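Fanconi-associated nuclease 1 homolog (Pseudomonas aeruginosa, PDB 5Y7Q) is a bacterial homolog of Fanconi-associated nuclease 1, a largely helical multidomain protein with HTH, SAP and VRR-NUC family regions, modelled here with bound nucleic acid. Local coordinates at residues 59-64 / 197-202; 130-135 / 143-148; 469-474 / 494-499. All blocks are in the same frame, centred on the assembly; numbering follows the deposited sequence.

From the N terminus, the chain first leaves helix 42-57 and enters the loop 59-64, which waits for helix 190-201 to come back to it. Before contact 1 is closed at 197-202, contact 2 has opened and shut: 130-135 and 143-148 pair over a gap of seven residues, so contact 2 closes a small local loop within the long one. Contact 1 ties the HTH region to a much later helix, while contact 2 stays inside the SAP region. Contact 3 follows in series, joining helices 467-478 and 493-502 of the VRR-NUC region. Contacts 2 and 3 lie on opposite sides of the chain's centre, their own centres about 62 Å apart.

Contact 1: 59-64 / 197-202; sequences ADLLDD and RLMYFG
M199 reaches out of helix 190-201 and sets its sulfur against two leucines of the loop 59-64. SD lies 3.7 Å from L61 CD2 and 4.1 Å from L62 CD2, and these two touches make up the whole direct meeting of the segments; no hydrogen bond crosses. With the backbones well apart (L61 CA to M199 CA 9.7 Å), the thioether has to span the gap. The torsion about CB-CG is extended (chi2 177°), which carries SD far from the helix, and a turn at the last torsion (chi3 -64°) swings CE off the line of the chain. L61 points at the helix and its side chain runs past M199 in the opposite direction. L62 leaves its backbone along a less direct line, and its CD2 branch brings it in at a slant to the methionine.

The loop belongs to the HTH region, where it links helix 42-57 to helix 64-75; M199 brings the later helix 190-201 against that joint. D63 is the N-cap of helix 64-75, its side chain capping a backbone N of the first turn while E66 OE2 accepts a bond from D63 N. L62 also rests on I54 and I70, one from each flanking helix, and L61 touches V239 of helix 236-253.

Past M199, the ring of Y200 puts CD2 over the centre of one face of F201, 3.7 Å above the plane. Y200 also meets W53 edge-to-face. The helix finishes as G202 N bonds to L198 O at 2.9 Å.

Contact 2: 130-135 / 143-148; sequences AQLFGL and QLFRDH
F145 pushes its ring toward L132 and F133 across the two short successive helices 129-135 and 138-144 of the SAP region. No hydrogen bond passes between the segments; the junction is apolar, and its three touching residues are buried. Its nearest atom is about 6 Å from the bound nucleic acid.

Coming along the second segment, Q143 contributes through its carbonyl O, which R146 binds three residues on. L144 follows, directed at the other helix but stopping short of it. Its work is on its neighbour, since CG sits over the centre of one face of the F145 ring, 3.9 Å above the plane, which probably helps to fix the turn of that ring. At F145 the backbone leaves helical geometry, and with CG anti to the carbonyl carbon (chi1 -55°) the ring is sent toward helix 129-135. There L132 CD2 comes from the opposite direction to the edge of the ring, near its plane, 4.0 Å from F145 CZ. F133 joins less closely, its CE1 4.3 Å from F145 CE1 at an oblique slant. F167 packs edge-to-face with F145, and L163 of helix 156-163 also touches it, so a third helix shares in the packing; L160 of the same helix meets F133.

R146 folds back on the turn: NE donates to Q143 O at 2.8 Å, on a lone pair in the carbonyl plane, with an N-H...O angle of 144°. The acceptor lies only 6° out of the guanidinium plane, and R146 N adds a weak bond to the same oxygen. Two residues on, the 3-10 turn is pinned by H148 N bonding to F145 O at 2.8 Å.

Contact 3: 469-474 / 494-499; sequences DAIRCR and ELLEQA
R472 overlaps the carboxylate of E497 with the edge of its guanidinium group, NE donating to E497 OE1 at 2.6 Å in a hydrogen-bonded salt bridge. The two side chains cross at about a right angle. E497 OE1 is met on its syn side, but the nitrogen sits 24° out of the carboxylate plane, and the two flat groups are turned 36° apart. Only OE1 bonds to the arginine; E497 OE2 stays 4.1 Å from R472 NE. R472 CG lies anti to the carbonyl carbon (chi1 -76°), and a bend at chi3 turns the head of the chain across to the other helix.

A second acid holds the same guanidinium from its own helix: D469 OD1, one turn earlier, is 2.6 Å from R472 NH1, also at the edge of the group. Gripped at NE and NH1 by two carboxylates, the arginine is restrained in rotation; the acids probably keep it charged, and it would offset part of their negative charge.

Deeper between the helices the contact becomes apolar. I471 and L496 both point across, and I471 CG2 meets L496 CD1 at 4.1 Å.

In the VRR-NUC region, helix 409-418 packs against both partners, L417 and L418 touching I471 and L414 touching L496. Helix 493-502 leans on the mixed sheet, where L495 and Q498 touch F532 of strand 529-533 and Q498 OE1 bonds to H404 of strand 402-405.

Contact 1: 59-64 / 197-202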
loop_
_atom_site.group_PDB
_atom_site.type_symbol
_atom_site.label_atom_id
_atom_site.label_comp_id
_atom_site.label_asym_id
_atom_site.label_seq_id
_atom_site.Cartn_x
_atom_site.Cartn_y
_atom_site.Cartn_z
ATOM N N ALA A 59 18.089 21.488 -4.696
ATOM C CA ALA A 59 18.351 22.926 -4.758
ATOM C C ALA A 59 17.777 23.574 -6.005
ATOM O O ALA A 59 17.352 24.733 -5.965
ATOM C CB ALA A 59 19.854 23.202 -4.709
ATOM N N ASP A 60 17.741 22.838 -7.115
ATOM C CA ASP A 60 17.266 23.371 -8.383
ATOM C C ASP A 60 15.747 23.359 -8.506
ATOM O O ASP A 60 15.202 24.036 -9.384
ATOM C CB ASP A 60 17.886 22.569 -9.527
ATOM C CG ASP A 60 18.181 21.130 -9.133
ATOM O OD1 ASP A 60 18.584 20.887 -7.971
ATOM O OD2 ASP A 60 18.001 20.236 -9.985
ATOM N N LEU A 61 15.060 22.602 -7.666
ATOM C CA LEU A 61 13.620 22.434 -7.756
ATOM C C LEU A 61 12.833 23.379 -6.849
ATOM O O LEU A 61 11.604 23.444 -6.961
ATOM C CB LEU A 61 13.277 20.977 -7.421
ATOM C CG LEU A 61 11.976 20.357 -7.892
ATOM C CD1 LEU A 61 12.293 19.012 -8.489
ATOM C CD2 LEU A 61 11.029 20.203 -6.712
ATOM N N LEU A 62 13.497 24.112 -5.962
ATOM C CA LEU A 62 12.806 24.886 -4.939
ATOM C C LEU A 62 12.438 26.275 -5.455
ATOM O O LEU A 62 13.166 26.879 -6.249
ATOM C CB LEU A 62 13.666 25.013 -3.681
ATOM C CG LEU A 62 14.240 23.776 -2.981
ATOM C CD1 LEU A 62 14.358 24.033 -1.491
ATOM C CD2 LEU A 62 13.420 22.511 -3.221
ATOM N N ASP A 63 11.285 26.771 -5.000
ATOM C CA ASP A 63 10.800 28.098 -5.355
ATOM C C ASP A 63 11.163 29.119 -4.264
ATOM O O ASP A 63 11.934 28.840 -3.339
ATOM C CB ASP A 63 9.292 28.043 -5.641
ATOM C CG ASP A 63 8.429 28.246 -4.399
ATOM O OD1 ASP A 63 8.828 27.831 -3.292
ATOM O OD2 ASP A 63 7.333 28.831 -4.543
ATOM N N ASP A 64 10.604 30.325 -4.376
ATOM C CA ASP A 64 10.966 31.401 -3.461
ATOM C C ASP A 64 10.400 31.167 -2.059
ATOM O O ASP A 64 11.133 31.258 -1.063
ATOM C CB ASP A 64 10.495 32.733 -4.038
ATOM C CG ASP A 64 10.761 32.845 -5.541
ATOM O OD1 ASP A 64 10.533 31.833 -6.259
ATOM O OD2 ASP A 64 11.194 33.935 -5.998
ATOM N N ARG A 197 8.053 16.814 2.824
ATOM C CA ARG A 197 7.952 15.381 3.095
ATOM C C ARG A 197 7.898 14.561 1.805
ATOM O O ARG A 197 8.640 13.584 1.636
ATOM C CB ARG A 197 6.701 15.121 3.935
ATOM C CG ARG A 197 6.720 13.831 4.692
ATOM C CD ARG A 197 5.762 13.901 5.863
ATOM N NE ARG A 197 4.435 14.317 5.435
ATOM C CZ ARG A 197 3.557 13.518 4.851
ATOM N NH1 ARG A 197 3.868 12.256 4.632
ATOM N NH2 ARG A 197 2.377 13.978 4.484
ATOM N N LEU A 198 7.015 14.945 0.882
ATOM C CA LEU A 198 6.873 14.184 -0.341
ATOM C C LEU A 198 8.119 14.328 -1.205
ATOM O O LEU A 198 8.535 13.373 -1.866
ATOM C CB LEU A 198 5.603 14.612 -1.075
ATOM C CG LEU A 198 5.690 14.492 -2.592
ATOM C CD1 LEU A 198 5.347 13.076 -3.042
ATOM C CD2 LEU A 198 4.856 15.529 -3.335
ATOM N N MET A 199 8.771 15.487 -1.184
ATOM C CA MET A 199 10.030 15.580 -1.929
ATOM C C MET A 199 11.098 14.636 -1.364
ATOM O O MET A 199 11.840 13.998 -2.123
ATOM C CB MET A 199 10.537 17.020 -1.955
ATOM C CG MET A 199 10.198 17.753 -3.225
ATOM S SD MET A 199 10.750 19.460 -3.144
ATOM C CE MET A 199 9.713 19.992 -1.792
ATOM N N TYR A 200 11.196 14.527 -0.037
ATOM C CA TYR A 200 12.221 13.656 0.527
ATOM C C TYR A 200 11.888 12.178 0.313
ATOM O O TYR A 200 12.770 11.394 -0.044
ATOM C CB TYR A 200 12.411 13.960 2.009
ATOM C CG TYR A 200 13.412 13.071 2.745
ATOM C CD1 TYR A 200 14.760 13.378 2.749
ATOM C CD2 TYR A 200 12.998 11.946 3.473
ATOM C CE1 TYR A 200 15.681 12.597 3.424
ATOM C CE2 TYR A 200 13.919 11.163 4.157
ATOM C CZ TYR A 200 15.267 11.499 4.126
ATOM O OH TYR A 200 16.211 10.743 4.793
ATOM N N PHE A 201 10.631 11.777 0.533
ATOM C CA PHE A 201 10.277 10.362 0.527
ATOM C C PHE A 201 9.880 9.815 -0.834
ATOM O O PHE A 201 9.871 8.591 -1.000
ATOM C CB PHE A 201 9.120 10.089 1.486
ATOM C CG PHE A 201 9.531 10.008 2.925
ATOM C CD1 PHE A 201 10.454 9.075 3.346
ATOM C CD2 PHE A 201 8.986 10.861 3.862
ATOM C CE1 PHE A 201 10.836 9.005 4.688
ATOM C CE2 PHE A 201 9.352 10.786 5.207
ATOM C CZ PHE A 201 10.280 9.871 5.620
ATOM N N GLY A 202 9.570 10.668 -1.806
ATOM C CA GLY A 202 8.962 10.193 -3.037
ATOM C C GLY A 202 7.515 9.750 -2.927
ATOM O O GLY A 202 7.009 9.138 -3.868
#

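Contact 2: 130-135 / 143-148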
loop_
_atom_site.group_PDB
_atom_site.type_symbol
_atom_site.label_atom_id
_atom_site.label_comp_id
_atom_site.label_asym_id
_atom_site.label_seq_id
_atom_site.Cartn_x
_atom_site.Cartn_y
_atom_site.Cartn_z
ATOM N N ALA A 130 -17.432 22.568 13.925
ATOM C CA ALA A 130 -16.815 21.248 14.029
ATOM C C ALA A 130 -15.408 21.335 14.610
ATOM O O ALA A 130 -15.010 20.488 15.422
ATOM C CB ALA A 130 -16.787 20.584 12.658
ATOM N N GLN A 131 -14.642 22.363 14.212
ATOM C CA GLN A 131 -13.279 22.510 14.719
ATOM C C GLN A 131 -13.291 22.902 16.185
ATOM O O GLN A 131 -12.473 22.415 16.981
ATOM C CB GLN A 131 -12.515 23.548 13.902
ATOM C CG GLN A 131 -12.895 23.644 12.430
ATOM C CD GLN A 131 -12.061 24.694 11.694
ATOM O OE1 GLN A 131 -12.591 25.587 11.033
ATOM N NE2 GLN A 131 -10.758 24.595 11.819
ATOM N N LEU A 132 -14.215 23.792 16.548
ATOM C CA LEU A 132 -14.481 24.080 17.951
ATOM C C LEU A 132 -14.749 22.800 18.715
ATOM O O LEU A 132 -14.285 22.632 19.847
ATOM C CB LEU A 132 -15.673 25.024 18.068
ATOM C CG LEU A 132 -16.104 25.370 19.484
ATOM C CD1 LEU A 132 -14.993 26.128 20.154
ATOM C CD2 LEU A 132 -17.383 26.199 19.470
ATOM N N PHE A 133 -15.474 21.870 18.091
ATOM C CA PHE A 133 -15.770 20.598 18.737
ATOM C C PHE A 133 -14.535 19.730 18.855
ATOM O O PHE A 133 -14.436 18.924 19.786
ATOM C CB PHE A 133 -16.866 19.863 17.976
ATOM C CG PHE A 133 -18.207 20.036 18.587
ATOM C CD1 PHE A 133 -18.777 21.295 18.673
ATOM C CD2 PHE A 133 -18.887 18.953 19.118
ATOM C CE1 PHE A 133 -20.013 21.461 19.256
ATOM C CE2 PHE A 133 -20.118 19.116 19.707
ATOM C CZ PHE A 133 -20.682 20.370 19.777
ATOM N N GLY A 134 -13.591 19.876 17.923
ATOM C CA GLY A 134 -12.337 19.152 18.045
ATOM C C GLY A 134 -11.494 19.651 19.199
ATOM O O GLY A 134 -10.937 18.858 19.969
ATOM N N LEU A 135 -11.412 20.970 19.360
ATOM C CA LEU A 135 -10.596 21.519 20.437
ATOM C C LEU A 135 -11.198 21.280 21.828
ATOM O O LEU A 135 -10.455 21.117 22.796
ATOM C CB LEU A 135 -10.380 23.015 20.194
ATOM C CG LEU A 135 -9.516 23.297 18.970
ATOM C CD1 LEU A 135 -9.945 24.576 18.276
ATOM C CD2 LEU A 135 -8.055 23.353 19.373
ATOM N N GLN A 143 -21.940 22.693 28.635
ATOM C CA GLN A 143 -22.232 23.897 29.403
ATOM C C GLN A 143 -22.354 25.123 28.503
ATOM O O GLN A 143 -23.229 25.971 28.716
ATOM C CB GLN A 143 -21.139 24.108 30.449
ATOM C CG GLN A 143 -21.363 25.311 31.338
ATOM C CD GLN A 143 -20.136 25.670 32.147
ATOM O OE1 GLN A 143 -19.030 25.189 31.870
ATOM N NE2 GLN A 143 -20.323 26.520 33.161
ATOM N N LEU A 144 -21.490 25.230 27.494
ATOM C CA LEU A 144 -21.445 26.425 26.659
ATOM C C LEU A 144 -22.790 26.688 25.997
ATOM O O LEU A 144 -23.369 27.774 26.134
ATOM C CB LEU A 144 -20.348 26.284 25.605
ATOM C CG LEU A 144 -20.276 27.447 24.602
ATOM C CD1 LEU A 144 -20.326 28.818 25.301
ATOM C CD2 LEU A 144 -19.026 27.347 23.748
ATOM N N PHE A 145 -23.298 25.703 25.271
ATOM C CA PHE A 145 -24.551 25.793 24.542
ATOM C C PHE A 145 -25.749 25.337 25.360
ATOM O O PHE A 145 -26.791 25.030 24.772
ATOM C CB PHE A 145 -24.453 25.006 23.245
ATOM C CG PHE A 145 -23.299 25.415 22.396
ATOM C CD1 PHE A 145 -22.196 24.583 22.254
ATOM C CD2 PHE A 145 -23.297 26.648 21.761
ATOM C CE1 PHE A 145 -21.108 24.958 21.464
ATOM C CE2 PHE A 145 -22.216 27.034 20.975
ATOM C CZ PHE A 145 -21.116 26.182 20.826
ATOM N N ARG A 146 -25.594 25.203 26.684
ATOM C CA ARG A 146 -26.640 24.621 27.522
ATOM C C ARG A 146 -28.020 25.213 27.248
ATOM O O ARG A 146 -29.024 24.497 27.335
ATOM C CB ARG A 146 -26.280 24.785 29.007
ATOM C CG ARG A 146 -26.972 25.943 29.740
ATOM C CD ARG A 146 -26.061 27.153 29.861
ATOM N NE ARG A 146 -24.945 26.878 30.758
ATOM C CZ ARG A 146 -24.933 27.179 32.052
ATOM N NH1 ARG A 146 -25.977 27.783 32.612
ATOM N NH2 ARG A 146 -23.871 26.877 32.788
ATOM N N ASP A 147 -28.097 26.501 26.890
ATOM C CA ASP A 147 -29.396 27.132 26.676
ATOM C C ASP A 147 -30.047 26.717 25.355
ATOM O O ASP A 147 -31.259 26.912 25.186
ATOM C CB ASP A 147 -29.261 28.663 26.753
ATOM C CG ASP A 147 -28.763 29.153 28.125
ATOM O OD1 ASP A 147 -29.166 28.580 29.162
ATOM O OD2 ASP A 147 -27.965 30.116 28.167
ATOM N N HIS A 148 -29.274 26.169 24.415
ATOM C CA HIS A 148 -29.811 25.547 23.211
ATOM C C HIS A 148 -29.913 24.024 23.308
ATOM O O HIS A 148 -30.281 23.381 22.317
ATOM C CB HIS A 148 -28.968 25.914 21.988
ATOM C CG HIS A 148 -28.729 27.385 21.825
ATOM N ND1 HIS A 148 -27.824 28.085 22.598
ATOM C CD2 HIS A 148 -29.257 28.285 20.960
ATOM C CE1 HIS A 148 -27.815 29.353 22.224
ATOM N NE2 HIS A 148 -28.675 29.501 21.232
#

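Contact 3: 469-474 / 494-499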
loop_
_atom_site.group_PDB
_atom_site.type_symbol
_atom_site.label_atom_id
_atom_site.label_comp_id
_atom_site.label_asym_id
_atom_site.label_seq_id
_atom_site.Cartn_x
_atom_site.Cartn_y
_atom_site.Cartn_z
ATOM N N ASP A 469 23.746 -22.606 0.020
ATOM C CA ASP A 469 24.621 -21.824 0.891
ATOM C C ASP A 469 24.338 -20.335 0.750
ATOM O O ASP A 469 24.312 -19.605 1.745
ATOM C CB ASP A 469 26.092 -22.125 0.588
ATOM C CG ASP A 469 26.496 -23.522 1.019
ATOM O OD1 ASP A 469 25.779 -24.084 1.881
ATOM O OD2 ASP A 469 27.518 -24.053 0.504
ATOM N N ALA A 470 24.106 -19.880 -0.481
ATOM C CA ALA A 470 23.885 -18.467 -0.737
ATOM C C ALA A 470 22.644 -17.973 -0.005
ATOM O O ALA A 470 22.642 -16.890 0.592
ATOM C CB ALA A 470 23.760 -18.247 -2.242
ATOM N N ILE A 471 21.590 -18.780 -0.011
ATOM C CA ILE A 471 20.362 -18.402 0.662
ATOM C C ILE A 471 20.526 -18.452 2.177
ATOM O O ILE A 471 20.012 -17.587 2.883
ATOM C CB ILE A 471 19.215 -19.293 0.156
ATOM C CG1 ILE A 471 18.644 -18.685 -1.131
ATOM C CG2 ILE A 471 18.161 -19.515 1.215
ATOM C CD1 ILE A 471 17.885 -19.675 -1.982
ATOM N N ARG A 472 21.233 -19.447 2.712
ATOM C CA ARG A 472 21.438 -19.477 4.164
ATOM C C ARG A 472 22.245 -18.270 4.631
ATOM O O ARG A 472 21.958 -17.692 5.690
ATOM C CB ARG A 472 22.139 -20.768 4.605
ATOM C CG ARG A 472 21.277 -22.019 4.640
ATOM C CD ARG A 472 22.096 -23.248 5.026
ATOM N NE ARG A 472 21.648 -24.440 4.308
ATOM C CZ ARG A 472 22.367 -25.070 3.381
ATOM N NH1 ARG A 472 23.584 -24.635 3.064
ATOM N NH2 ARG A 472 21.877 -26.147 2.775
ATOM N N CYS A 473 23.255 -17.865 3.855
ATOM C CA CYS A 473 24.045 -16.713 4.265
ATOM C C CYS A 473 23.257 -15.422 4.112
ATOM O O CYS A 473 23.295 -14.566 5.000
ATOM C CB CYS A 473 25.357 -16.659 3.497
ATOM S SG CYS A 473 26.576 -17.692 4.327
ATOM N N ARG A 474 22.530 -15.264 3.002
ATOM C CA ARG A 474 21.676 -14.094 2.866
ATOM C C ARG A 474 20.657 -14.052 3.991
ATOM O O ARG A 474 20.368 -12.981 4.527
ATOM C CB ARG A 474 20.987 -14.095 1.500
ATOM C CG ARG A 474 21.021 -12.752 0.759
ATOM C CD ARG A 474 22.425 -12.295 0.347
ATOM N NE ARG A 474 23.167 -13.312 -0.402
ATOM C CZ ARG A 474 24.357 -13.801 -0.042
ATOM N NH1 ARG A 474 24.954 -13.352 1.059
ATOM N NH2 ARG A 474 24.961 -14.735 -0.782
ATOM N N GLU A 494 13.868 -24.098 10.483
ATOM C CA GLU A 494 13.479 -25.456 10.104
ATOM C C GLU A 494 12.723 -25.468 8.778
ATOM O O GLU A 494 13.021 -26.271 7.887
ATOM C CB GLU A 494 12.649 -26.109 11.213
ATOM C CG GLU A 494 13.196 -25.892 12.632
ATOM C CD GLU A 494 14.475 -26.678 12.947
ATOM O OE1 GLU A 494 14.946 -27.464 12.090
ATOM O OE2 GLU A 494 15.010 -26.512 14.071
ATOM N N LEU A 495 11.754 -24.577 8.608
ATOM C CA LEU A 495 11.069 -24.537 7.320
ATOM C C LEU A 495 12.024 -24.154 6.189
ATOM O O LEU A 495 11.857 -24.611 5.051
ATOM C CB LEU A 495 9.870 -23.578 7.379
ATOM C CG LEU A 495 9.318 -23.193 6.005
ATOM C CD1 LEU A 495 8.740 -24.391 5.254
ATOM C CD2 LEU A 495 8.321 -22.079 6.096
ATOM N N LEU A 496 13.046 -23.349 6.484
ATOM C CA LEU A 496 14.053 -23.030 5.476
ATOM C C LEU A 496 14.828 -24.273 5.065
ATOM O O LEU A 496 15.044 -24.514 3.874
ATOM C CB LEU A 496 15.021 -21.979 6.003
ATOM C CG LEU A 496 16.009 -21.518 4.935
ATOM C CD1 LEU A 496 15.234 -20.944 3.755
ATOM C CD2 LEU A 496 16.981 -20.493 5.510
ATOM N N GLU A 497 15.283 -25.056 6.042
ATOM C CA GLU A 497 16.149 -26.183 5.727
ATOM C C GLU A 497 15.368 -27.257 4.975
ATOM O O GLU A 497 15.806 -27.744 3.918
ATOM C CB GLU A 497 16.785 -26.724 7.012
ATOM C CG GLU A 497 18.336 -26.766 7.021
ATOM C CD GLU A 497 19.011 -25.443 6.602
ATOM O OE1 GLU A 497 19.548 -25.378 5.471
ATOM O OE2 GLU A 497 19.015 -24.475 7.401
ATOM N N GLN A 498 14.169 -27.589 5.471
ATOM C CA GLN A 498 13.313 -28.522 4.741
ATOM C C GLN A 498 13.006 -28.014 3.336
ATOM O O GLN A 498 13.101 -28.772 2.366
ATOM C CB GLN A 498 12.030 -28.786 5.526
ATOM C CG GLN A 498 12.322 -29.359 6.898
ATOM C CD GLN A 498 11.078 -29.646 7.704
ATOM O OE1 GLN A 498 10.030 -29.051 7.478
ATOM N NE2 GLN A 498 11.188 -30.575 8.651
ATOM N N ALA A 499 12.686 -26.724 3.191
ATOM C CA ALA A 499 12.448 -26.202 1.850
ATOM C C ALA A 499 13.687 -26.354 0.969
ATOM O O ALA A 499 13.586 -26.779 -0.188
ATOM C CB ALA A 499 12.009 -24.748 1.930
#